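Local coordinates for protein TqaA (Penicillium aethiopicum, PDB 5EJD) that is one carrier (thiolation) domain of a multidomain nonribosomal peptide synthetase and carries a covalently attached 4'-phosphopantetheine, the arm that probably holds the growing peptide, at residues Thr6-Glu11 with Glu70-Ala75; Glu11-Trp16 with Ile22-Ile27. One frame throughout, in Å; residues are numbered along the deposited sequence.

Overall arrangement
From the N terminus, the chain enters helix 7-20, and both contacts use it. Its middle, Glu11-Trp16, meets Ile22-Ile27 of the following loop almost at once, so interaction 2 closes a short turn-back. Much later, after helices 40-52 and 59-64, helix 68-74 returns to the start of helix 7-20 in interaction 1, closing a loop that spans most of the domain and contains interaction 2. The two share Glu11, their centres lie about 12 Å apart, and they meet through packing of Leu71 and Ala72 against Leu12. Together they tie the first helix to the last helix and to the long loop; both lie away from phosphopantetheinylated Ser40.

Interaction 1. Residues Thr6-Glu11 with Glu70-Ala75; sequences TDAERE and ELASVA
Ala8 and Glu9 face Ala72, and the flat group turned away from that meeting is the guanidinium of Arg10. One of its faces is topped by the carbonyl of Thr6, offset toward the rim and too poorly angled for a bond, while at its edge, in plane, sits the carboxylate of Asp7. There Arg10 NH1 and Asp7 OD1 form a salt bridge of 2.6 Å on the outer side of helix 7-20.

Across the interface the packing is small and apolar. The methyls of Ala8 and Ala72 lie side by side, CB to CB at 4.0 Å, and Ala8 CB also rests 3.9 Å from Ala72 O. Beside it, Glu9 CG lies 3.8 Å from Ala72 CB, so the methyl of Ala72 touches both residues. With CG of Glu9 set beside its own backbone N (chi1 -65°) and the chain extended from there, the methylene brushes the methyl while the side chain, which also touches Leu68 and Ser69, runs on to take a hydrogen bond from Ser5 N through OE1.

Thr6 is the N-cap of this helix: its OG1 accepts from Glu9 N at 3.0 Å, with a nearly straight angle of 163°. Thus Glu9 is held at both its amide and its acid end, by residues just ahead of the helix. Two alanines let the backbones come close, Ala8 CA to Ala72 CA being 5.5 Å. Shape and apolar burial therefore join the first and last helices of the carrier bundle, while these bonds of Thr6, Asp7, Glu9 and Arg10 stay at the N-terminal end of the first.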
loop_
_atom_site.group_PDB
_atom_site.type_symbol
_atom_site.label_atom_id
_atom_site.label_comp_id
_atom_site.label_asym_id
_atom_site.label_seq_id
_atom_site.Cartn_x
_atom_site.Cartn_y
_atom_site.Cartn_z
ATOM N N THR B 6 -12.846 -18.106 27.851
ATOM C CA THR B 6 -11.406 -18.345 28.050
ATOM C C THR B 6 -10.625 -17.052 28.059
ATOM O O THR B 6 -11.135 -16.006 27.705
ATOM C CB THR B 6 -10.795 -19.283 26.969
ATOM O OG1 THR B 6 -10.459 -18.539 25.789
ATOM C CG2 THR B 6 -11.764 -20.408 26.593
ATOM N N ASP B 7 -9.374 -17.129 28.465
ATOM C CA ASP B 7 -8.487 -15.961 28.438
ATOM C C ASP B 7 -8.138 -15.512 27.031
ATOM O O ASP B 7 -7.929 -14.322 26.794
ATOM C CB ASP B 7 -7.179 -16.242 29.209
ATOM C CG ASP B 7 -7.365 -16.164 30.723
ATOM O OD1 ASP B 7 -8.387 -15.602 31.199
ATOM O OD2 ASP B 7 -6.487 -16.671 31.456
ATOM N N ALA B 8 -7.986 -16.481 26.135
ATOM C CA ALA B 8 -7.753 -16.214 24.743
ATOM C C ALA B 8 -8.970 -15.472 24.111
ATOM O O ALA B 8 -8.778 -14.544 23.333
ATOM C CB ALA B 8 -7.464 -17.508 23.985
ATOM N N GLU B 9 -10.190 -15.878 24.461
ATOM C CA GLU B 9 -11.375 -15.209 23.965
ATOM C C GLU B 9 -11.400 -13.778 24.448
ATOM O O GLU B 9 -11.718 -12.878 23.686
ATOM C CB GLU B 9 -12.655 -15.955 24.337
ATOM C CG GLU B 9 -12.776 -17.334 23.691
ATOM C CD GLU B 9 -14.148 -18.011 23.894
ATOM O OE1 GLU B 9 -14.947 -17.597 24.770
ATOM O OE2 GLU B 9 -14.408 -19.015 23.188
ATOM N N ARG B 10 -11.029 -13.533 25.689
ATOM C CA ARG B 10 -11.022 -12.169 26.191
ATOM C C ARG B 10 -10.010 -11.309 25.485
ATOM O O ARG B 10 -10.292 -10.147 25.201
ATOM C CB ARG B 10 -10.759 -12.113 27.714
ATOM C CG ARG B 10 -11.942 -12.577 28.553
ATOM C CD ARG B 10 -11.677 -12.640 30.052
ATOM N NE ARG B 10 -12.572 -13.678 30.557
ATOM C CZ ARG B 10 -12.221 -14.925 30.866
ATOM N NH1 ARG B 10 -10.957 -15.321 30.812
ATOM N NH2 ARG B 10 -13.154 -15.772 31.261
ATOM N N GLU B 11 -8.800 -11.823 25.318
ATOM C CA GLU B 11 -7.738 -11.006 24.744
ATOM C C GLU B 11 -8.103 -10.700 23.284
ATOM O O GLU B 11 -7.930 -9.587 22.810
ATOM C CB GLU B 11 -6.288 -11.561 24.890
ATOM C CG GLU B 11 -5.381 -10.612 25.691
ATOM C CD GLU B 11 -5.255 -9.131 25.237
ATOM O OE1 GLU B 11 -5.609 -8.657 24.119
ATOM O OE2 GLU B 11 -4.724 -8.391 26.081
ATOM N N GLU B 70 -13.833 -19.831 17.731
ATOM C CA GLU B 70 -13.031 -20.727 16.885
ATOM C C GLU B 70 -11.635 -20.212 16.603
ATOM O O GLU B 70 -10.676 -20.966 16.628
ATOM C CB GLU B 70 -13.709 -20.973 15.588
ATOM C CG GLU B 70 -14.952 -21.843 15.624
ATOM C CD GLU B 70 -15.329 -22.122 14.119
ATOM O OE1 GLU B 70 -15.320 -21.186 13.252
ATOM O OE2 GLU B 70 -15.516 -23.276 13.695
ATOM N N LEU B 71 -11.509 -18.906 16.422
ATOM C CA LEU B 71 -10.208 -18.315 16.218
ATOM C C LEU B 71 -9.355 -18.396 17.482
ATOM O O LEU B 71 -8.132 -18.562 17.410
ATOM C CB LEU B 71 -10.333 -16.846 15.751
ATOM C CG LEU B 71 -9.040 -16.054 15.523
ATOM C CD1 LEU B 71 -8.169 -16.696 14.457
ATOM C CD2 LEU B 71 -9.361 -14.641 15.141
ATOM N N ALA B 72 -9.985 -18.233 18.634
ATOM C CA ALA B 72 -9.249 -18.332 19.903
ATOM C C ALA B 72 -8.636 -19.698 20.161
ATOM O O ALA B 72 -7.604 -19.770 20.803
ATOM C CB ALA B 72 -10.147 -17.917 21.046
ATOM N N SER B 73 -9.274 -20.780 19.706
ATOM C CA SER B 73 -8.659 -22.115 19.788
ATOM C C SER B 73 -7.427 -22.305 18.964
ATOM O O SER B 73 -6.528 -22.993 19.390
ATOM C CB SER B 73 -9.571 -23.208 19.248
ATOM O OG SER B 73 -10.857 -23.048 19.743
ATOM N N VAL B 74 -7.432 -21.816 17.740
ATOM C CA VAL B 74 -6.295 -22.115 16.848
ATOM C C VAL B 74 -5.131 -21.182 17.100
ATOM O O VAL B 74 -4.040 -21.471 16.624
ATOM C CB VAL B 74 -6.609 -22.150 15.344
ATOM C CG1 VAL B 74 -7.961 -22.800 15.055
ATOM C CG2 VAL B 74 -6.572 -20.758 14.823
ATOM N N ALA B 75 -5.334 -20.094 17.850
ATOM C CA ALA B 75 -4.207 -19.234 18.210
ATOM C C ALA B 75 -3.297 -19.961 19.227
ATOM O O ALA B 75 -3.794 -20.761 20.022
ATOM C CB ALA B 75 -4.697 -17.904 18.735
#

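Interaction 2. Residues Glu11-Trp16 with Ile22-Ile27; sequences ELANIW and IPIGTI
Ala13 is met by two isoleucine side chains of the loop, and the side-chain contacts are apolar. Ile24 comes in with its terminal methyl: CD1 lies 3.6 Å from Ala13 CB and reaches on over the backbone toward the amide of Asn14. Its CG1 stands opposite the backbone N (chi1 179°), which swings that branch across to the helix. Ile27 uses both branches. Its CG2 touches Ala13 CB at 4.0 Å, while its extended CG1 arm sends CD1 between Ala13 and Trp16, 4.1 Å from Trp16 CB.

Carbonyl contacts add to this. Two isoleucine methyls approach Ala13 O, Ile27 CD1 snugly at 3.3 Å and Ile24 CD1 at 3.6 Å, and Ile22 CG1 more loosely approaches Trp16 O.

In the four-helix fold of carrier proteins, helix 7-20 is followed by a long loop leading to helix 40-52, which begins at the phosphopantetheine-bearing Ser40. Residues 22-27 are the first part of that loop, folded back along the helix; Trp16 and Ile27 both also touch Leu68 of the last helix, and the indole of Trp16 packs edge-to-face with Phe33.

Hydrogen bonds shape the loop itself. Pro23 O accepts from Thr26 N at 3.0 Å and from Thr26 OG1 at 2.8 Å, the hydroxyl lying in the carbonyl plane. Thr26 OG1 is also hydrogen-bonded to Arg36 NH1, and Ile27 N bonds to Ile24 O, closing the short 3-10 turn.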
loop_
_atom_site.group_PDB
_atom_site.type_symbol
_atom_site.label_atom_id
_atom_site.label_comp_id
_atom_site.label_asym_id
_atom_site.label_seq_id
_atom_site.Cartn_x
_atom_site.Cartn_y
_atom_site.Cartn_z
ATOM N N GLU B 11 -8.800 -11.823 25.318
ATOM C CA GLU B 11 -7.738 -11.006 24.744
ATOM C C GLU B 11 -8.103 -10.700 23.284
ATOM O O GLU B 11 -7.930 -9.587 22.810
ATOM C CB GLU B 11 -6.288 -11.561 24.890
ATOM C CG GLU B 11 -5.381 -10.612 25.691
ATOM C CD GLU B 11 -5.255 -9.131 25.237
ATOM O OE1 GLU B 11 -5.609 -8.657 24.119
ATOM O OE2 GLU B 11 -4.724 -8.391 26.081
ATOM N N LEU B 12 -8.648 -11.691 22.604
ATOM C CA LEU B 12 -9.071 -11.523 21.224
ATOM C C LEU B 12 -10.216 -10.519 21.040
ATOM O O LEU B 12 -10.223 -9.744 20.093
ATOM C CB LEU B 12 -9.478 -12.877 20.685
ATOM C CG LEU B 12 -9.581 -12.983 19.201
ATOM C CD1 LEU B 12 -8.251 -12.616 18.545
ATOM C CD2 LEU B 12 -9.998 -14.422 18.871
ATOM N N ALA B 13 -11.138 -10.492 21.984
ATOM C CA ALA B 13 -12.221 -9.562 21.931
ATOM C C ALA B 13 -11.731 -8.138 22.075
ATOM O O ALA B 13 -12.235 -7.213 21.436
ATOM C CB ALA B 13 -13.221 -9.870 23.036
ATOM N N ASN B 14 -10.782 -7.939 22.969
ATOM C CA ASN B 14 -10.179 -6.651 23.105
ATOM C C ASN B 14 -9.505 -6.203 21.817
ATOM O O ASN B 14 -9.518 -5.030 21.461
ATOM C CB ASN B 14 -9.228 -6.681 24.263
ATOM C CG ASN B 14 -8.686 -5.315 24.606
ATOM O OD1 ASN B 14 -9.426 -4.326 24.653
ATOM N ND2 ASN B 14 -7.383 -5.241 24.831
ATOM N N ILE B 15 -8.860 -7.129 21.155
ATOM C CA ILE B 15 -8.215 -6.821 19.895
ATOM C C ILE B 15 -9.266 -6.419 18.841
ATOM O O ILE B 15 -9.077 -5.444 18.118
ATOM C CB ILE B 15 -7.401 -8.030 19.411
ATOM C CG1 ILE B 15 -6.141 -8.144 20.259
ATOM C CG2 ILE B 15 -7.033 -7.900 17.943
ATOM C CD1 ILE B 15 -5.434 -9.452 20.062
ATOM N N TRP B 16 -10.351 -7.175 18.752
ATOM C CA TRP B 16 -11.389 -6.837 17.790
ATOM C C TRP B 16 -11.984 -5.482 18.108
ATOM O O TRP B 16 -12.303 -4.704 17.220
ATOM C CB TRP B 16 -12.485 -7.877 17.833
ATOM C CG TRP B 16 -12.145 -9.155 17.182
ATOM C CD1 TRP B 16 -10.918 -9.676 16.985
ATOM C CD2 TRP B 16 -13.073 -10.125 16.698
ATOM N NE1 TRP B 16 -11.017 -10.926 16.397
ATOM C CE2 TRP B 16 -12.337 -11.210 16.204
ATOM C CE3 TRP B 16 -14.459 -10.150 16.588
ATOM C CZ2 TRP B 16 -12.928 -12.297 15.627
ATOM C CZ3 TRP B 16 -15.059 -11.256 16.024
ATOM C CH2 TRP B 16 -14.297 -12.314 15.559
ATOM N N ILE B 22 -15.292 -0.817 17.890
ATOM C CA ILE B 22 -16.575 -1.152 18.449
ATOM C C ILE B 22 -16.368 -1.432 19.937
ATOM O O ILE B 22 -15.271 -1.769 20.346
ATOM C CB ILE B 22 -17.293 -2.292 17.715
ATOM C CG1 ILE B 22 -16.413 -3.494 17.454
ATOM C CG2 ILE B 22 -17.782 -1.806 16.358
ATOM C CD1 ILE B 22 -16.677 -4.668 18.332
ATOM N N PRO B 23 -17.418 -1.224 20.756
ATOM C CA PRO B 23 -17.197 -1.327 22.210
ATOM C C PRO B 23 -17.142 -2.777 22.663
ATOM O O PRO B 23 -17.868 -3.643 22.143
ATOM C CB PRO B 23 -18.377 -0.551 22.829
ATOM C CG PRO B 23 -19.385 -0.433 21.750
ATOM C CD PRO B 23 -18.735 -0.647 20.413
ATOM N N ILE B 24 -16.222 -3.020 23.586
ATOM C CA ILE B 24 -15.880 -4.370 24.051
ATOM C C ILE B 24 -17.091 -5.132 24.572
ATOM O O ILE B 24 -17.266 -6.332 24.284
ATOM C CB ILE B 24 -14.748 -4.323 25.110
ATOM C CG1 ILE B 24 -14.409 -5.725 25.615
ATOM C CG2 ILE B 24 -15.111 -3.448 26.306
ATOM C CD1 ILE B 24 -13.886 -6.672 24.561
ATOM N N GLY B 25 -17.964 -4.421 25.289
ATOM C CA GLY B 25 -19.205 -5.017 25.796
ATOM C C GLY B 25 -20.137 -5.647 24.766
ATOM O O GLY B 25 -21.028 -6.407 25.158
ATOM N N THR B 26 -19.989 -5.315 23.474
ATOM C CA THR B 26 -20.891 -5.810 22.447
ATOM C C THR B 26 -20.396 -7.032 21.770
ATOM O O THR B 26 -21.051 -7.555 20.865
ATOM C CB THR B 26 -21.103 -4.778 21.337
ATOM O OG1 THR B 26 -19.905 -4.614 20.569
ATOM C CG2 THR B 26 -21.538 -3.447 21.937
ATOM N N ILE B 27 -19.255 -7.541 22.219
ATOM C CA ILE B 27 -18.612 -8.645 21.513
ATOM C C ILE B 27 -18.900 -9.979 22.195
ATOM O O ILE B 27 -18.620 -10.138 23.367
ATOM C CB ILE B 27 -17.095 -8.421 21.404
ATOM C CG1 ILE B 27 -16.810 -7.193 20.556
ATOM C CG2 ILE B 27 -16.439 -9.620 20.746
ATOM C CD1 ILE B 27 -15.372 -6.807 20.555
#